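Local coordinates for cyanate lyase C-terminal domain-containing protein (Tetranychus urticae, PDB 5UK3), which probably catalyses the reaction of cyanate with bicarbonate to give ammonia and carbon dioxide, at residues D122-A127 and K149-Y154; N45-T50 and C130-T135; Q56-I61 and S83-G88; Q40-N45 and I61-R66; N22-A27 and D69-S74. All coordinates share one frame; numbering follows the deposited sequence.

Interaction 1: D122-A127 and K149-Y154; sequences DGIMSA and KFLPYY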
# COMPACT_ATOMS: atom_id res chain seq x y z
N ASP I 122 32.31 2.42 2.69
CA ASP I 122 31.04 1.94 3.09
C ASP I 122 30.43 2.88 4.12
O ASP I 122 30.74 2.84 5.31
CB ASP I 122 31.19 0.58 3.70
CG ASP I 122 29.88 0.00 4.16
OD1 ASP I 122 28.80 0.45 3.67
OD2 ASP I 122 29.92 -0.95 4.99
N GLY I 123 29.52 3.70 3.65
CA GLY I 123 28.79 4.59 4.52
C GLY I 123 27.61 5.21 3.79
O GLY I 123 27.09 4.65 2.82
N ILE I 124 27.23 6.39 4.27
CA ILE I 124 26.17 7.18 3.71
C ILE I 124 26.49 8.66 3.75
O ILE I 124 27.40 9.08 4.45
CB ILE I 124 24.91 7.02 4.53
CG1 ILE I 124 25.14 7.52 5.94
CG2 ILE I 124 24.47 5.57 4.51
CD1 ILE I 124 23.87 7.88 6.59
N MET I 125 25.71 9.43 3.02
CA MET I 125 25.77 10.86 3.10
C MET I 125 24.61 11.32 3.95
O MET I 125 23.48 10.97 3.65
CB MET I 125 25.63 11.48 1.71
CG MET I 125 25.78 12.99 1.76
SD MET I 125 25.09 13.80 0.32
CE MET I 125 23.41 13.99 0.97
N SER I 126 24.91 12.08 5.01
CA SER I 126 23.93 12.50 5.97
C SER I 126 22.96 13.50 5.37
O SER I 126 23.35 14.33 4.57
CB SER I 126 24.60 13.13 7.17
OG SER I 126 23.70 13.21 8.28
N ALA I 127 21.68 13.40 5.79
CA ALA I 127 20.62 14.40 5.47
C ALA I 127 20.41 15.39 6.62
O ALA I 127 19.65 16.34 6.49
CB ALA I 127 19.31 13.69 5.15
N LYS I 149 27.79 15.47 5.12
CA LYS I 149 28.81 14.73 5.79
C LYS I 149 28.70 13.27 5.36
O LYS I 149 27.62 12.71 5.32
CB LYS I 149 28.67 14.84 7.32
CG LYS I 149 29.68 13.99 8.08
CD LYS I 149 29.90 14.45 9.52
CE LYS I 149 31.39 14.36 9.89
NZ LYS I 149 31.64 14.89 11.28
N PHE I 150 29.84 12.65 5.11
CA PHE I 150 29.93 11.24 4.94
C PHE I 150 30.09 10.59 6.31
O PHE I 150 30.98 10.95 7.06
CB PHE I 150 31.13 10.89 4.07
CG PHE I 150 31.33 9.43 3.89
CD1 PHE I 150 30.44 8.70 3.10
CD2 PHE I 150 32.36 8.78 4.56
CE1 PHE I 150 30.56 7.35 2.97
CE2 PHE I 150 32.50 7.43 4.43
CZ PHE I 150 31.60 6.71 3.62
N LEU I 151 29.23 9.61 6.63
CA LEU I 151 29.32 8.86 7.87
C LEU I 151 29.64 7.43 7.51
O LEU I 151 28.83 6.76 6.89
CB LEU I 151 28.00 8.80 8.61
CG LEU I 151 27.41 10.07 9.15
CD1 LEU I 151 26.01 9.91 9.74
CD2 LEU I 151 28.36 10.73 10.15
N PRO I 152 30.78 6.93 7.95
CA PRO I 152 31.04 5.53 7.68
C PRO I 152 30.29 4.62 8.64
O PRO I 152 30.08 4.99 9.79
CB PRO I 152 32.54 5.42 7.87
CG PRO I 152 32.87 6.47 8.85
CD PRO I 152 31.88 7.58 8.69
N TYR I 153 29.91 3.44 8.17
CA TYR I 153 29.33 2.43 9.04
C TYR I 153 30.30 1.97 10.12
O TYR I 153 31.51 1.88 9.89
CB TYR I 153 28.91 1.20 8.24
CG TYR I 153 27.53 1.27 7.72
CD1 TYR I 153 26.46 0.90 8.53
CD2 TYR I 153 27.27 1.68 6.43
CE1 TYR I 153 25.16 0.95 8.07
CE2 TYR I 153 25.98 1.77 5.96
CZ TYR I 153 24.94 1.38 6.78
OH TYR I 153 23.68 1.43 6.31
N TYR I 154 29.74 1.63 11.28
CA TYR I 154 30.48 1.04 12.40
C TYR I 154 31.13 -0.26 11.92
O TYR I 154 30.51 -1.04 11.19
CB TYR I 154 29.51 0.81 13.56
CG TYR I 154 30.05 0.04 14.70
CD1 TYR I 154 31.12 0.49 15.42
CD2 TYR I 154 29.43 -1.15 15.11
CE1 TYR I 154 31.60 -0.24 16.49
CE2 TYR I 154 29.92 -1.88 16.18
CZ TYR I 154 31.01 -1.42 16.86
OH TYR I 154 31.49 -2.13 17.92
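F150 swings its ring off strand 149-152 and brings it obliquely against the backbone of strand 123-126, where the chain is thinnest. With CG anti to the backbone N (chi1 177°), CE1 comes 3.6 Å from G123 CA, and CD1 lies 3.3 Å from I124 O. Glycine suits this place because a CB on it would point at the partner strand and run into the F150 ring and the L151 carbonyl. Were this ring cut back to a methyl, as in an alanine here, the G123 backbone would probably lose its cover and F120, whose ring also meets this one, its mate. M125 shares the F150 face of the sheet, but its bent end leads away toward C130. The other face carries I124 and L151, a hydrogen-bonded antiparallel pair whose branched side chains touch at CG1 of I124 and CB of L151, 4.1 Å apart. Straight backbone bonds run both ways between these two, and the pairing is continued by S126 N to K149 O (2.8 Å) and Y153 N to D122 O (3.0 Å). Past the last bridge, Y153 turns its ring toward D122, with CD2 3.4 Å from OD1 and the carboxylate tilted 29° from the ring. R87 of the second subunit joins them, making a salt bridge to OD2 of D122 and a cation-pi contact with Y153. The hairpin end thus presents an acid beside an aromatic ring, two groups that a single guanidinium can serve, and its chemistry is probably that of a socket for the neighbour's positive charge.

Interaction 2: N45-T50 and C130-T135; sequences NKVWLT and CKIDVT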
# COMPACT_ATOMS: atom_id res chain seq x y z
N ASN I 45 22.34 30.43 5.31
CA ASN I 45 22.07 29.63 4.14
C ASN I 45 20.62 29.85 3.68
O ASN I 45 19.70 29.72 4.45
CB ASN I 45 22.25 28.13 4.45
CG ASN I 45 22.08 27.26 3.23
OD1 ASN I 45 22.59 27.57 2.12
ND2 ASN I 45 21.36 26.19 3.38
N LYS I 46 20.44 30.15 2.40
CA LYS I 46 19.13 30.43 1.83
C LYS I 46 18.10 29.31 2.02
O LYS I 46 16.97 29.59 2.42
CB LYS I 46 19.27 30.74 0.33
CG LYS I 46 18.05 31.40 -0.28
CD LYS I 46 17.80 30.92 -1.67
CE LYS I 46 18.90 31.31 -2.63
NZ LYS I 46 18.60 30.70 -3.94
N VAL I 47 18.49 28.07 1.70
CA VAL I 47 17.57 26.95 1.72
C VAL I 47 17.22 26.63 3.15
O VAL I 47 16.06 26.31 3.44
CB VAL I 47 18.16 25.71 1.05
CG1 VAL I 47 17.32 24.48 1.28
CG2 VAL I 47 18.30 25.92 -0.45
N TRP I 48 18.19 26.71 4.06
CA TRP I 48 17.92 26.40 5.48
C TRP I 48 16.90 27.41 6.03
O TRP I 48 15.93 27.01 6.70
CB TRP I 48 19.18 26.47 6.30
CG TRP I 48 18.98 26.38 7.74
CD1 TRP I 48 18.85 25.26 8.45
CD2 TRP I 48 18.93 27.46 8.67
NE1 TRP I 48 18.70 25.55 9.78
CE2 TRP I 48 18.76 26.90 9.95
CE3 TRP I 48 19.02 28.84 8.56
CZ2 TRP I 48 18.65 27.66 11.10
CZ3 TRP I 48 18.93 29.60 9.68
CH2 TRP I 48 18.72 29.01 10.95
N LEU I 49 17.14 28.70 5.78
CA LEU I 49 16.27 29.75 6.27
C LEU I 49 14.87 29.51 5.73
O LEU I 49 13.89 29.60 6.48
CB LEU I 49 16.78 31.10 5.83
CG LEU I 49 15.92 32.31 6.13
CD1 LEU I 49 15.84 32.53 7.64
CD2 LEU I 49 16.41 33.58 5.39
N THR I 50 14.78 29.21 4.44
CA THR I 50 13.50 28.95 3.84
C THR I 50 12.81 27.83 4.66
O THR I 50 11.64 27.94 4.95
CB THR I 50 13.65 28.60 2.35
OG1 THR I 50 14.33 29.68 1.68
CG2 THR I 50 12.31 28.39 1.69
N CYS I 130 23.91 18.81 6.48
CA CYS I 130 23.76 18.91 5.04
C CYS I 130 23.43 20.35 4.62
O CYS I 130 22.51 20.94 5.18
CB CYS I 130 22.63 17.98 4.63
SG CYS I 130 22.69 17.51 2.90
N LYS I 131 24.16 20.89 3.66
CA LYS I 131 23.93 22.24 3.17
C LYS I 131 23.45 22.19 1.74
O LYS I 131 24.23 21.90 0.83
CB LYS I 131 25.20 23.09 3.18
CG LYS I 131 25.83 23.25 4.53
CD LYS I 131 27.22 23.90 4.44
CE LYS I 131 27.94 23.84 5.80
NZ LYS I 131 29.20 23.01 5.81
N ILE I 132 22.19 22.51 1.52
CA ILE I 132 21.65 22.63 0.18
C ILE I 132 21.89 24.05 -0.29
O ILE I 132 21.91 24.97 0.49
CB ILE I 132 20.14 22.39 0.10
CG1 ILE I 132 19.64 21.23 0.99
CG2 ILE I 132 19.69 22.15 -1.34
CD1 ILE I 132 20.33 19.95 0.70
N ASP I 133 22.08 24.19 -1.59
CA ASP I 133 22.18 25.48 -2.23
C ASP I 133 21.49 25.38 -3.57
O ASP I 133 21.55 24.31 -4.21
CB ASP I 133 23.64 25.78 -2.42
CG ASP I 133 23.88 27.11 -3.06
OD1 ASP I 133 23.52 28.13 -2.41
OD2 ASP I 133 24.42 27.13 -4.21
N VAL I 134 20.78 26.41 -4.01
CA VAL I 134 20.03 26.32 -5.27
C VAL I 134 20.06 27.62 -5.98
O VAL I 134 19.95 28.63 -5.39
CB VAL I 134 18.60 25.79 -5.09
CG1 VAL I 134 17.76 26.68 -4.25
CG2 VAL I 134 17.92 25.58 -6.43
N THR I 135 20.31 27.56 -7.27
CA THR I 135 20.86 28.70 -8.03
C THR I 135 20.37 28.65 -9.46
O THR I 135 20.32 27.58 -10.06
CB THR I 135 22.41 28.65 -8.10
OG1 THR I 135 22.96 28.44 -6.79
CG2 THR I 135 22.99 29.93 -8.65
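V47 is the apolar knuckle of this contact: it sits near the start of helix 46-53 and points at strand 130-135, with both methyls in use. CG1, anti to the backbone N (chi1 170°), reaches I132 CB at 3.7 Å, while CG2 meets V134 CG1 at 3.9 Å, the two valines crossing at about a right angle. Beta-branched residues suit both sides, giving short, stiff side chains that pack closely where helix and strand axes run at 103° to each other. I115 of the third subunit packs on V47 and V134 as well, and L144 of the adjoining strand 141-152 packs on I132 and V134. Helices 35-42 and 46-53 form a helix-turn-helix, as in the XRE family to which the N-terminal domain is related; here the second helix rests its first turn on the sheet of the C-terminal lyase domain. The polar part belongs to K46, whose long chain bends at chi2 and chi3 so that NZ donates to V134 O at 2.9 Å, a little out of the carbonyl plane. The same ammonium forms a salt bridge with E119 of the third subunit, so one lysine ties a strand carbonyl to a neighbour's acid. A methionine in its place would probably leave E119 of that subunit without its countercharge and V134 O without this donor. Within the helix, the backbone carbonyl of K46 is gripped twice, by T50 N at 3.0 Å and by T50 OG1 at 2.7 Å, the two donors approaching O of K46 from opposite faces of its plane.

Interaction 3: Q56-I61 and S83-G88; sequences QNCCDI and SIPLRG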
# COMPACT_ATOMS: atom_id res chain seq x y z
N GLN I 56 10.04 23.30 8.83
CA GLN I 56 10.75 22.02 8.74
C GLN I 56 12.11 22.09 9.41
O GLN I 56 12.87 21.16 9.35
CB GLN I 56 10.92 21.65 7.29
CG GLN I 56 9.62 21.28 6.63
CD GLN I 56 9.01 20.02 7.22
OE1 GLN I 56 9.68 18.99 7.38
NE2 GLN I 56 7.74 20.08 7.50
N ASN I 57 12.39 23.21 10.05
CA ASN I 57 13.63 23.43 10.77
C ASN I 57 13.42 24.58 11.77
O ASN I 57 12.41 25.28 11.68
CB ASN I 57 14.75 23.78 9.80
CG ASN I 57 15.73 22.63 9.58
OD1 ASN I 57 16.02 21.87 10.50
ND2 ASN I 57 16.20 22.48 8.35
N CYS I 58 14.33 24.76 12.71
CA CYS I 58 14.18 25.82 13.71
C CYS I 58 15.48 26.58 13.89
O CYS I 58 16.52 26.11 13.45
CB CYS I 58 13.71 25.21 15.03
SG CYS I 58 14.93 24.14 15.81
N CYS I 59 15.42 27.75 14.53
CA CYS I 59 16.61 28.57 14.83
C CYS I 59 16.65 28.94 16.29
O CYS I 59 15.73 28.64 17.01
CB CYS I 59 16.60 29.83 13.96
SG CYS I 59 15.12 30.82 14.15
N ASP I 60 17.75 29.56 16.71
CA ASP I 60 17.86 30.14 18.06
C ASP I 60 17.04 31.45 18.16
O ASP I 60 16.60 32.00 17.15
CB ASP I 60 19.32 30.33 18.49
CG ASP I 60 20.12 31.28 17.59
OD1 ASP I 60 19.57 32.22 16.98
OD2 ASP I 60 21.36 31.07 17.44
N ILE I 61 16.83 31.92 19.39
CA ILE I 61 15.90 33.04 19.65
C ILE I 61 16.40 34.35 19.07
O ILE I 61 15.61 35.13 18.56
CB ILE I 61 15.55 33.28 21.15
CG1 ILE I 61 15.32 31.94 21.90
CG2 ILE I 61 14.27 34.12 21.24
CD1 ILE I 61 15.00 32.04 23.40
N SER I 83 10.72 26.44 18.14
CA SER I 83 10.24 25.11 18.52
C SER I 83 10.80 24.09 17.57
O SER I 83 10.81 24.32 16.35
CB SER I 83 8.74 25.05 18.44
OG SER I 83 8.17 25.95 19.36
N ILE I 84 11.23 22.96 18.10
CA ILE I 84 11.71 21.89 17.25
C ILE I 84 10.45 21.36 16.58
O ILE I 84 9.44 21.17 17.25
CB ILE I 84 12.34 20.76 18.05
CG1 ILE I 84 13.52 21.30 18.86
CG2 ILE I 84 12.80 19.66 17.12
CD1 ILE I 84 14.22 20.24 19.67
N PRO I 85 10.50 21.12 15.29
CA PRO I 85 9.30 20.65 14.58
C PRO I 85 9.23 19.15 14.31
O PRO I 85 10.26 18.49 14.28
CB PRO I 85 9.38 21.41 13.25
CG PRO I 85 10.82 21.77 13.07
CD PRO I 85 11.55 21.54 14.36
N LEU I 86 8.02 18.64 14.12
CA LEU I 86 7.85 17.23 13.79
C LEU I 86 7.98 17.25 12.29
O LEU I 86 7.04 17.53 11.56
CB LEU I 86 6.47 16.74 14.20
N ARG I 87 9.19 16.96 11.84
CA ARG I 87 9.56 17.01 10.43
C ARG I 87 9.19 15.90 9.47
O ARG I 87 8.86 14.78 9.84
CB ARG I 87 11.08 17.12 10.32
CG ARG I 87 11.74 18.26 11.07
CD ARG I 87 13.21 18.31 10.71
NE ARG I 87 13.95 19.34 11.43
CZ ARG I 87 14.36 19.21 12.68
NH1 ARG I 87 15.04 20.19 13.26
NH2 ARG I 87 14.10 18.11 13.35
N GLY I 88 9.28 16.29 8.20
CA GLY I 88 9.21 15.40 7.04
C GLY I 88 7.87 14.77 6.75
O GLY I 88 7.81 13.65 6.23
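R87 carries its extended chain past the Q56 carbonyl and crosses the N57 side chain obliquely, with its guanidinium edge turned to the backbone of Q56 and to the amide of N57. NE is 3.0 Å from Q56 O and also faces N57 OD1 at 3.4 Å, both weak hydrogen bonds. The N57 amide is turned 70° from the guanidinium plane and offers OD1 to its edge, while ND2 is held by S51 and by Y108 of the third subunit. P85 CD lies over one guanidinium face, toward the rim, and CG of the same proline packs 3.7 Å from N57 N. Q56 starts out pointing away, but a bend at chi2 (-65°) folds it back until OE1 receives G88 N at 2.8 Å, in the amide plane, on a lone pair and nearly straight. Glycine suits G88, whose phi is positive (69°). At the far end C58 CB rests against S83 O at 3.3 Å. The 56-61 loop thus offers R87 neutral oxygens that probably steer the guanidinium more than they balance its charge; that task falls to D122 of the second subunit, which makes the positive end of R87 a part of the subunit interface.

Interaction 4: Q40-N45 and I61-R66; sequences QLLSVN and IQLAHR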
# COMPACT_ATOMS: atom_id res chain seq x y z
N GLN I 40 20.69 36.89 2.64
CA GLN I 40 21.84 37.74 2.61
C GLN I 40 21.82 38.74 3.73
O GLN I 40 22.87 39.07 4.25
CB GLN I 40 21.92 38.41 1.28
CG GLN I 40 23.26 38.91 0.84
CD GLN I 40 23.27 38.98 -0.69
OE1 GLN I 40 22.32 38.49 -1.39
NE2 GLN I 40 24.32 39.60 -1.24
N LEU I 41 20.66 39.26 4.07
CA LEU I 41 20.57 40.22 5.16
C LEU I 41 20.91 39.59 6.49
O LEU I 41 21.56 40.20 7.33
CB LEU I 41 19.19 40.86 5.22
CG LEU I 41 18.83 41.71 4.00
CD1 LEU I 41 17.39 42.16 4.10
CD2 LEU I 41 19.77 42.90 3.92
N LEU I 42 20.46 38.36 6.68
CA LEU I 42 20.68 37.63 7.91
C LEU I 42 21.97 36.82 7.99
O LEU I 42 22.28 36.28 9.04
CB LEU I 42 19.49 36.71 8.16
CG LEU I 42 18.16 37.49 8.37
CD1 LEU I 42 16.94 36.63 8.16
CD2 LEU I 42 18.09 38.07 9.75
N SER I 43 22.73 36.74 6.88
CA SER I 43 24.00 35.97 6.79
C SER I 43 23.84 34.49 7.10
O SER I 43 24.56 33.94 7.93
CB SER I 43 25.08 36.60 7.67
OG SER I 43 25.46 37.87 7.15
N VAL I 44 22.85 33.85 6.47
CA VAL I 44 22.56 32.43 6.66
C VAL I 44 22.27 31.75 5.31
O VAL I 44 21.99 32.43 4.32
CB VAL I 44 21.35 32.19 7.58
CG1 VAL I 44 21.62 32.72 8.97
CG2 VAL I 44 20.07 32.82 7.01
N ASN I 45 22.34 30.43 5.31
CA ASN I 45 22.07 29.63 4.14
C ASN I 45 20.62 29.85 3.68
O ASN I 45 19.70 29.72 4.45
CB ASN I 45 22.25 28.13 4.45
CG ASN I 45 22.08 27.26 3.23
OD1 ASN I 45 22.59 27.57 2.12
ND2 ASN I 45 21.36 26.19 3.38
N ILE I 61 16.83 31.92 19.39
CA ILE I 61 15.90 33.04 19.65
C ILE I 61 16.40 34.35 19.07
O ILE I 61 15.61 35.13 18.56
CB ILE I 61 15.55 33.28 21.15
CG1 ILE I 61 15.32 31.94 21.90
CG2 ILE I 61 14.27 34.12 21.24
CD1 ILE I 61 15.00 32.04 23.40
N GLN I 62 17.71 34.58 19.12
CA GLN I 62 18.27 35.80 18.57
C GLN I 62 18.07 35.91 17.04
O GLN I 62 17.68 36.96 16.55
CB GLN I 62 19.68 36.02 19.03
CG GLN I 62 20.78 35.40 18.17
CD GLN I 62 22.18 35.69 18.72
OE1 GLN I 62 22.39 36.72 19.38
NE2 GLN I 62 23.13 34.78 18.47
N LEU I 63 18.25 34.83 16.29
CA LEU I 63 17.90 34.87 14.88
C LEU I 63 16.40 35.03 14.68
O LEU I 63 15.94 35.72 13.77
CB LEU I 63 18.39 33.63 14.13
CG LEU I 63 18.35 33.76 12.60
CD1 LEU I 63 19.48 34.61 12.12
CD2 LEU I 63 18.38 32.41 11.91
N ALA I 64 15.62 34.34 15.49
CA ALA I 64 14.17 34.44 15.39
C ALA I 64 13.71 35.89 15.50
O ALA I 64 12.84 36.31 14.71
CB ALA I 64 13.50 33.57 16.45
N HIS I 65 14.24 36.64 16.47
CA HIS I 65 13.88 38.07 16.62
C HIS I 65 14.23 38.85 15.36
O HIS I 65 13.43 39.60 14.83
CB HIS I 65 14.54 38.74 17.83
CG HIS I 65 13.94 38.37 19.15
ND1 HIS I 65 12.58 38.43 19.40
CD2 HIS I 65 14.52 38.02 20.32
CE1 HIS I 65 12.34 38.08 20.65
NE2 HIS I 65 13.51 37.82 21.23
N ARG I 66 15.41 38.60 14.85
CA ARG I 66 15.86 39.24 13.61
C ARG I 66 15.01 38.91 12.38
O ARG I 66 14.77 39.78 11.56
CB ARG I 66 17.31 38.87 13.32
CG ARG I 66 18.29 39.85 13.84
CD ARG I 66 19.60 39.51 13.37
NE ARG I 66 19.99 40.17 12.15
CZ ARG I 66 21.11 39.89 11.52
NH1 ARG I 66 21.40 40.50 10.39
NH2 ARG I 66 21.98 39.01 12.06
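L42 and R66 mark the closest backbone approach, their CA atoms 7.6 Å apart, and no hydrogen bond joins the two segments. After helix 35-42, S43 turns with positive phi (59°), V44 is extended, and N45 stands at the N-cap position of the next helix. Facing them, residues 61-66 are the opening turns of helix 61-70, regular and hydrogen-bonded from H65 N to I61 O and from R66 N to Q62 O. Residues 43-45 are therefore the turn of the helix-turn-helix in this XRE-like domain, and helix 61-70 packs beside it as the helix that follows the motif. Of the side chains, L42 and R66 lie antiparallel, each running along the other toward the opposite segment. CD2 of L42 comes over one face of the guanidinium, 3.6 Å above its plane and off its centre, and touches CB of R66 at 3.7 Å too. Arginine suits this spot: its aliphatic part and flat end shield a leucine while its charged end stays at the surface. Bending at chi3 brings NH1 near L41 O (3.1 Å), but at a poor angle, so this is proximity and not a hydrogen bond. Deeper in, L63 holds CD1 4.4 Å from L42 CD2 and 4.3 Å from V44 CG1. W48 packs on L63, L49 on V44 and I67 on L42, which continues the apolar layer between the helices.

Interaction 5: N22-A27 and D69-S74; sequences NQFIKA and DTLGIS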
# COMPACT_ATOMS: atom_id res chain seq x y z
N ASN I 22 3.74 30.04 7.26
CA ASN I 22 2.60 30.62 6.45
C ASN I 22 2.11 32.01 6.89
O ASN I 22 1.80 32.84 6.03
CB ASN I 22 1.41 29.66 6.33
CG ASN I 22 0.66 29.79 4.98
OD1 ASN I 22 1.26 29.69 3.90
ND2 ASN I 22 -0.66 30.01 5.04
N GLN I 23 2.04 32.29 8.20
CA GLN I 23 2.00 33.69 8.68
C GLN I 23 3.30 34.44 8.29
O GLN I 23 3.28 35.64 8.02
CB GLN I 23 1.81 33.82 10.20
N PHE I 24 4.42 33.71 8.28
CA PHE I 24 5.72 34.24 7.90
C PHE I 24 5.82 34.43 6.38
O PHE I 24 6.28 35.48 5.91
CB PHE I 24 6.82 33.35 8.40
CG PHE I 24 6.84 33.20 9.88
CD1 PHE I 24 7.45 34.14 10.68
CD2 PHE I 24 6.23 32.11 10.48
CE1 PHE I 24 7.43 34.02 12.06
CE2 PHE I 24 6.21 31.97 11.87
CZ PHE I 24 6.81 32.94 12.66
N ILE I 25 5.40 33.42 5.63
CA ILE I 25 5.35 33.56 4.17
C ILE I 25 4.46 34.73 3.73
O ILE I 25 4.88 35.51 2.86
CB ILE I 25 4.90 32.27 3.44
CG1 ILE I 25 5.91 31.12 3.66
CG2 ILE I 25 4.78 32.55 1.93
CD1 ILE I 25 5.40 29.75 3.22
N LYS I 26 3.27 34.85 4.29
CA LYS I 26 2.36 35.95 3.92
C LYS I 26 3.05 37.28 4.15
O LYS I 26 2.94 38.20 3.32
CB LYS I 26 1.04 35.89 4.73
N ALA I 27 3.73 37.38 5.29
CA ALA I 27 4.46 38.61 5.67
C ALA I 27 5.58 38.93 4.69
O ALA I 27 5.78 40.09 4.35
CB ALA I 27 5.01 38.48 7.08
N ASP I 69 11.86 41.05 12.59
CA ASP I 69 12.07 42.42 12.16
C ASP I 69 12.19 42.58 10.68
O ASP I 69 11.83 43.62 10.15
CB ASP I 69 13.45 42.82 12.73
CG ASP I 69 13.42 43.26 14.19
OD1 ASP I 69 12.31 43.16 14.77
OD2 ASP I 69 14.53 43.61 14.74
N THR I 70 12.86 41.63 10.07
CA THR I 70 13.08 41.65 8.65
C THR I 70 11.73 41.60 7.92
O THR I 70 11.52 42.37 6.97
CB THR I 70 13.94 40.47 8.25
OG1 THR I 70 15.17 40.53 8.99
CG2 THR I 70 14.22 40.49 6.76
N LEU I 71 10.85 40.75 8.40
CA LEU I 71 9.46 40.72 7.99
C LEU I 71 8.69 41.79 8.77
O LEU I 71 9.22 42.50 9.66
CB LEU I 71 8.88 39.37 8.28
CG LEU I 71 9.63 38.18 7.63
CD1 LEU I 71 9.15 36.84 8.16
CD2 LEU I 71 9.50 38.19 6.12
N GLY I 72 7.43 41.98 8.43
CA GLY I 72 6.63 43.00 9.18
C GLY I 72 6.39 42.71 10.65
O GLY I 72 6.09 43.63 11.39
N ILE I 73 6.56 41.46 11.05
CA ILE I 73 5.85 40.91 12.20
C ILE I 73 6.42 41.16 13.59
O ILE I 73 7.56 41.59 13.74
CB ILE I 73 5.63 39.38 12.07
CG1 ILE I 73 6.94 38.66 11.99
CG2 ILE I 73 4.80 39.05 10.84
CD1 ILE I 73 6.76 37.18 12.08
N SER I 74 5.58 40.92 14.59
CA SER I 74 5.92 41.14 15.98
C SER I 74 6.89 40.12 16.54
O SER I 74 6.90 38.97 16.14
CB SER I 74 4.66 41.18 16.83
OG SER I 74 4.96 41.51 18.17
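F24 and A27, on one side of helix 23-31, face L71 and I73 just beyond the end of helix 61-70; helices 23-31 and 61-70 flank the helix-turn-helix of the N-terminal XRE-like domain. The small bump here is the methyl of A27, which fits the hollow between the two large side chains on either side of G72. It lies 4.1 Å from L71 CB and 3.8 Å from I73 CG2. Alanine suits the place because the helix comes close, with CA of A27 and CA of L71 only 5.9 Å apart. The larger bump is the F24 ring, one turn earlier, and both hydrophobic residues cross it at about a right angle. L71 brings CD1 to the ring edge, near its plane, 4.1 Å from F24 CD1. I73 holds CG1 between its backbone N and carbonyl carbon (chi1 61°), which leaves CG2 for A27 and sends CD1 to the phenylalanine. The chain leaves helical geometry at L71, so that L71 and I73 can both point at helix 23-31. Y77, E80 and L81 also touch F24, and M38 packs on L71. The same CD1 of L71 also lies against the helix backbone, 3.9 Å from F24 O.

In the fold
From the N terminus, interaction 5 closes the loop from helix 23-31 to the end of helix 61-70, and interaction 4 lies wholly within it, joining the helix-turn-helix turn to helix 61-70; the two touch where L42 meets T70. Interaction 3 crosses both, linking the loop before helix 61-70 to the loop between helices 78-82 and 96-120. Interaction 2 also crosses interactions 4 and 5 and encloses interaction 3, tying helix 46-53 to strand 123-136 of the lyase domain; W48 packs on interactions 3 and 4. Interaction 1, which opens after interactions 3, 4 and 5 have closed, crosses interaction 2 and pairs the ends of the hairpin's strands, touching interaction 2 at M125 and C130.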